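Local coordinates for protein - conserved hypothetical (PDB 4LES) that is of unknown function but folds as two antiparallel beta sheets packed against each other, at residues K88-R93 and V111-E116; L132-L137 and V197-K202. One frame throughout, in Å; residues are numbered along the deposited sequence.

The contacts follow one another along the chain, 88-93 with 111-116 closing before 132-137 with 197-202 opens, and their centres are about 16 Å apart. Contact 1 pairs the two inner strands of the four-stranded sheet 69-79, 83-96, 110-121 and 174-184. Contact 2 lies in the three-stranded sheet of 135-139, 193-197 and 201-204. The two sheets meet through side chains: Ile113 CG2 is 3.9 Å from Leu137 CD2, and Val115 CG1 is 3.9 Å from Val135 CG1. Contact 1 thus supplies one wall of the core and contact 2 part of the other, a beta-sandwich packing, while helix 149-158 covers the opposite face of the larger sheet.

Contact 1: K88-R93 and V111-E116; sequences KRVVER and VFIVVE. With PO4 (phosphate ion), chain E.
Val90 and Ile113 meet diagonally across neighbouring antiparallel strands, the methyl CG1 of Val90 resting 3.6 Å from CG2 of Ile113. On the same face Val90 and Val115 form a non-hydrogen-bonded pair, their CG2 methyls alongside each other at 4.2 Å. Residues branched at CB suit this place: they favour the extended backbone of a strand and offer methyls to the core. Ile113 also sends CD1 alongside Glu92, to 3.8 Å from its CB, so that the aliphatic stem of the glutamate prolongs the apolar surface toward Val111. Val91 and Val114 turn to the other face as a hydrogen-bonded pair, each backbone N giving a bond to the other's O, and the same two-way pattern joins Arg93 to Phe112.

Toward Arg89 and Glu116 this second face becomes polar. Arg89 carries CG between its backbone N and carbonyl carbon (chi1 52°), and from there an extended chain runs beside Glu116. The grip is side-on: NE meets Glu116 OE1 at 2.7 Å, and NH2 meets OE2 at 3.0 Å. The planes are 51° apart, so both oxygens are approached from above the carboxylate plane, although each lies close to the guanidinium plane. CG2 of Val91 lies over one guanidinium face, offset toward its rim. NH2 also donates to phosphate O3 at 3.1 Å, while the Arg93 guanidinium presents its edge to the phosphate, with NH2 3.0 Å from O1.

Glu71 and Glu158 pair with the NH1 atoms of Arg89 and Arg93 respectively, and Tyr155 OH bonds to Glu116 OE2. The salt bridge and its partners therefore fix the guanidinium of Arg89 in rotation and probably balance its charge, leaving two arginine edges that can hold an anion; the phosphate probably came from the crystallisation liquor and marks no known function.

Contact 2: L132-L137 and V197-K202; sequences LPSVDL and VNNEYK
A tight beta hairpin joins strand 193-197 to strand 201-204, and its turn is tied to the start of strand 135-139. Across the contact, Asn198 N gives a nearly straight bond of 2.8 Å to Ser134 O. The turn that presents this N-H has left-handed backbone angles at Asn198 and Asn199 (phi 57° and 49°), which asparagine tolerates better than most residues, and it closes in a classic beta bulge: Glu200 and Tyr201 both face Val197, whose O accepts from the N of each. Two waters reinforce the link to Ser134: one joins Ser134 OG, at 2.6 Å, to Asn199 N, and another accepts from Ser134 N while donating to Asn198 OD1. Pro133 CB packs against the side chain of Asn198, 3.7 Å from its OD1, and Asn198 ND2 bonds to Glu200 OE2 at 2.9 Å, bracing the turn. Val135 and Val197 form a non-hydrogen-bonded pair whose CG2 methyls stand 4.4 Å apart, apolar residues on the buried side. Pro133 and Val135 pack on Val85 of strand 83-96, Val135 also reaches Lys179 of strand 174-184, and Tyr201 meets the ring of Phe78 from strand 69-79.

Contact 1: K88-R93 and V111-E116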
# COMPACT_ATOMS: atom_id res chain seq x y z
N LYS A 88 -5.37 -4.01 4.28
CA LYS A 88 -5.06 -5.00 5.29
C LYS A 88 -4.26 -4.41 6.40
O LYS A 88 -4.68 -4.40 7.53
CB LYS A 88 -4.33 -6.16 4.65
CG LYS A 88 -5.16 -6.84 3.59
CD LYS A 88 -4.36 -7.94 2.93
CE LYS A 88 -5.23 -8.70 1.96
NZ LYS A 88 -4.48 -9.75 1.21
N ARG A 89 -3.11 -3.88 6.10
CA ARG A 89 -2.31 -3.29 7.13
C ARG A 89 -1.36 -2.29 6.56
O ARG A 89 -1.18 -2.22 5.34
CB ARG A 89 -1.56 -4.37 7.88
CG ARG A 89 -0.77 -5.29 6.99
CD ARG A 89 -0.01 -6.36 7.82
NE ARG A 89 0.92 -6.97 6.88
CZ ARG A 89 2.05 -7.62 7.17
NH1 ARG A 89 2.45 -7.81 8.43
NH2 ARG A 89 2.79 -8.08 6.16
N VAL A 90 -0.79 -1.50 7.46
CA VAL A 90 0.22 -0.53 7.11
C VAL A 90 1.43 -0.97 7.92
O VAL A 90 1.29 -1.26 9.11
CB VAL A 90 -0.18 0.89 7.49
CG1 VAL A 90 0.97 1.85 7.28
CG2 VAL A 90 -1.41 1.33 6.70
N VAL A 91 2.60 -1.05 7.30
CA VAL A 91 3.81 -1.50 7.99
C VAL A 91 4.95 -0.50 7.84
O VAL A 91 5.24 -0.05 6.76
CB VAL A 91 4.29 -2.83 7.40
CG1 VAL A 91 5.55 -3.32 8.12
CG2 VAL A 91 3.18 -3.86 7.52
N GLU A 92 5.58 -0.18 8.96
CA GLU A 92 6.72 0.72 9.01
C GLU A 92 7.93 -0.16 9.13
O GLU A 92 8.05 -0.93 10.10
CB GLU A 92 6.59 1.64 10.24
CG GLU A 92 7.77 2.56 10.47
CD GLU A 92 7.61 3.42 11.72
OE1 GLU A 92 6.73 3.13 12.56
OE2 GLU A 92 8.39 4.38 11.87
N ARG A 93 8.84 -0.08 8.17
CA ARG A 93 10.03 -0.92 8.20
C ARG A 93 11.31 -0.31 7.66
O ARG A 93 11.29 0.67 6.95
CB ARG A 93 9.75 -2.27 7.51
CG ARG A 93 9.14 -2.20 6.13
CD ARG A 93 8.45 -3.51 5.78
NE ARG A 93 9.37 -4.53 5.35
CZ ARG A 93 9.15 -5.84 5.40
NH1 ARG A 93 10.09 -6.67 4.97
NH2 ARG A 93 8.03 -6.34 5.90
N VAL A 111 12.04 5.85 6.66
CA VAL A 111 11.56 4.47 6.73
C VAL A 111 10.67 4.18 5.53
O VAL A 111 10.21 5.09 4.87
CB VAL A 111 10.72 4.17 8.01
CG1 VAL A 111 11.59 4.15 9.24
CG2 VAL A 111 9.60 5.18 8.19
N PHE A 112 10.47 2.90 5.25
CA PHE A 112 9.53 2.51 4.23
C PHE A 112 8.19 2.36 4.93
O PHE A 112 8.13 1.73 6.00
CB PHE A 112 9.89 1.17 3.60
CG PHE A 112 11.05 1.22 2.67
CD1 PHE A 112 10.98 1.96 1.50
CD2 PHE A 112 12.20 0.49 2.93
CE1 PHE A 112 12.04 2.01 0.62
CE2 PHE A 112 13.27 0.54 2.06
CZ PHE A 112 13.20 1.29 0.91
N ILE A 113 7.15 2.95 4.38
CA ILE A 113 5.80 2.75 4.92
C ILE A 113 5.11 1.96 3.83
O ILE A 113 5.04 2.43 2.69
CB ILE A 113 5.04 4.06 5.18
CG1 ILE A 113 5.81 4.92 6.19
CG2 ILE A 113 3.64 3.77 5.72
CD1 ILE A 113 6.05 4.22 7.53
N VAL A 114 4.67 0.75 4.17
CA VAL A 114 4.00 -0.12 3.21
C VAL A 114 2.51 -0.17 3.52
O VAL A 114 2.13 -0.44 4.64
CB VAL A 114 4.52 -1.57 3.31
CG1 VAL A 114 3.81 -2.47 2.30
CG2 VAL A 114 6.02 -1.62 3.11
N VAL A 115 1.68 0.15 2.54
CA VAL A 115 0.22 0.02 2.68
C VAL A 115 -0.18 -1.22 1.86
O VAL A 115 -0.08 -1.22 0.63
CB VAL A 115 -0.52 1.28 2.17
CG1 VAL A 115 -2.02 1.10 2.25
CG2 VAL A 115 -0.10 2.53 2.94
N GLU A 116 -0.60 -2.28 2.52
CA GLU A 116 -1.07 -3.49 1.84
C GLU A 116 -2.56 -3.36 1.55
O GLU A 116 -3.37 -3.20 2.44
CB GLU A 116 -0.85 -4.72 2.71
CG GLU A 116 0.61 -5.10 2.86
CD GLU A 116 0.79 -6.38 3.65
OE1 GLU A 116 -0.13 -6.76 4.42
OE2 GLU A 116 1.87 -7.00 3.51
P PO4 E . 5.91 -9.09 7.67
O1 PO4 E . 5.66 -7.76 7.00
O2 PO4 E . 5.67 -9.01 9.15
O3 PO4 E . 4.97 -10.09 7.09
O4 PO4 E . 7.34 -9.52 7.43

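Contact 2: L132-L137 and V197-K202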
# COMPACT_ATOMS: atom_id res chain seq x y z
N LEU A 132 -8.91 1.08 -10.96
CA LEU A 132 -8.82 0.73 -9.53
C LEU A 132 -8.78 1.99 -8.68
O LEU A 132 -8.08 2.92 -9.02
CB LEU A 132 -7.60 -0.11 -9.21
CG LEU A 132 -7.75 -1.62 -9.30
CD1 LEU A 132 -6.39 -2.27 -9.07
CD2 LEU A 132 -8.74 -2.11 -8.26
N PRO A 133 -9.55 2.03 -7.58
CA PRO A 133 -9.52 3.24 -6.79
C PRO A 133 -8.16 3.57 -6.20
O PRO A 133 -7.39 2.68 -5.87
CB PRO A 133 -10.51 2.95 -5.67
CG PRO A 133 -11.46 1.95 -6.24
CD PRO A 133 -10.59 1.10 -7.12
N SER A 134 -7.90 4.86 -6.03
CA SER A 134 -6.69 5.31 -5.39
C SER A 134 -6.66 4.91 -3.91
O SER A 134 -7.69 4.89 -3.22
CB SER A 134 -6.64 6.84 -5.45
OG SER A 134 -7.77 7.38 -4.76
N VAL A 135 -5.47 4.56 -3.43
CA VAL A 135 -5.25 4.25 -2.02
C VAL A 135 -4.01 5.06 -1.70
O VAL A 135 -2.94 4.77 -2.21
CB VAL A 135 -5.00 2.74 -1.77
CG1 VAL A 135 -4.69 2.50 -0.30
CG2 VAL A 135 -6.20 1.89 -2.19
N ASP A 136 -4.15 6.09 -0.86
CA ASP A 136 -3.02 6.94 -0.52
C ASP A 136 -2.76 7.09 0.96
O ASP A 136 -3.67 7.11 1.76
CB ASP A 136 -3.26 8.34 -1.04
CG ASP A 136 -3.38 8.39 -2.54
OD1 ASP A 136 -2.55 7.78 -3.25
OD2 ASP A 136 -4.30 9.05 -2.99
N LEU A 137 -1.48 7.20 1.28
CA LEU A 137 -1.01 7.47 2.60
C LEU A 137 -1.09 8.97 2.74
O LEU A 137 -0.56 9.70 1.89
CB LEU A 137 0.43 7.02 2.76
CG LEU A 137 1.04 7.35 4.11
CD1 LEU A 137 0.41 6.48 5.20
CD2 LEU A 137 2.54 7.15 4.03
N VAL A 197 -9.04 6.21 0.76
CA VAL A 197 -9.46 5.35 -0.31
C VAL A 197 -10.49 6.03 -1.23
O VAL A 197 -11.55 6.50 -0.78
CB VAL A 197 -10.01 4.02 0.24
CG1 VAL A 197 -10.55 3.15 -0.89
CG2 VAL A 197 -8.91 3.26 0.99
N ASN A 198 -10.10 6.12 -2.49
CA ASN A 198 -10.92 6.68 -3.56
C ASN A 198 -11.32 8.10 -3.27
O ASN A 198 -12.37 8.52 -3.71
CB ASN A 198 -12.18 5.83 -3.71
CG ASN A 198 -12.85 6.06 -5.04
OD1 ASN A 198 -12.19 6.22 -6.06
ND2 ASN A 198 -14.17 6.09 -5.04
N ASN A 199 -10.50 8.81 -2.50
CA ASN A 199 -10.80 10.16 -2.01
C ASN A 199 -12.19 10.20 -1.39
O ASN A 199 -12.86 11.20 -1.42
CB ASN A 199 -10.66 11.18 -3.13
CG ASN A 199 -9.22 11.40 -3.51
OD1 ASN A 199 -8.41 11.83 -2.68
ND2 ASN A 199 -8.88 11.12 -4.77
N GLU A 200 -12.60 9.08 -0.81
CA GLU A 200 -13.96 8.89 -0.30
C GLU A 200 -13.99 8.41 1.15
O GLU A 200 -14.94 8.70 1.87
CB GLU A 200 -14.62 7.85 -1.20
CG GLU A 200 -16.09 7.64 -1.02
CD GLU A 200 -16.66 6.65 -2.01
OE1 GLU A 200 -17.88 6.49 -2.03
OE2 GLU A 200 -15.91 6.02 -2.78
N TYR A 201 -12.98 7.64 1.56
CA TYR A 201 -12.89 7.15 2.92
C TYR A 201 -11.55 7.57 3.47
O TYR A 201 -10.54 7.58 2.76
CB TYR A 201 -12.93 5.62 2.94
CG TYR A 201 -14.15 5.00 2.33
CD1 TYR A 201 -14.17 4.65 0.99
CD2 TYR A 201 -15.27 4.73 3.10
CE1 TYR A 201 -15.28 4.08 0.42
CE2 TYR A 201 -16.39 4.13 2.55
CZ TYR A 201 -16.39 3.80 1.19
OH TYR A 201 -17.51 3.23 0.62
N LYS A 202 -11.54 7.91 4.76
CA LYS A 202 -10.32 8.32 5.45
C LYS A 202 -10.25 7.47 6.70
O LYS A 202 -11.09 7.56 7.57
CB LYS A 202 -10.36 9.80 5.77
CG LYS A 202 -9.07 10.37 6.32
CD LYS A 202 -9.17 11.89 6.40
CE LYS A 202 -7.80 12.51 6.62
NZ LYS A 202 -7.81 14.00 6.62
O HOH W 1 -7.55 8.14 -2.28
O HOH W 2 -9.75 6.86 -7.16
O HOH W 3 -5.92 10.36 -1.71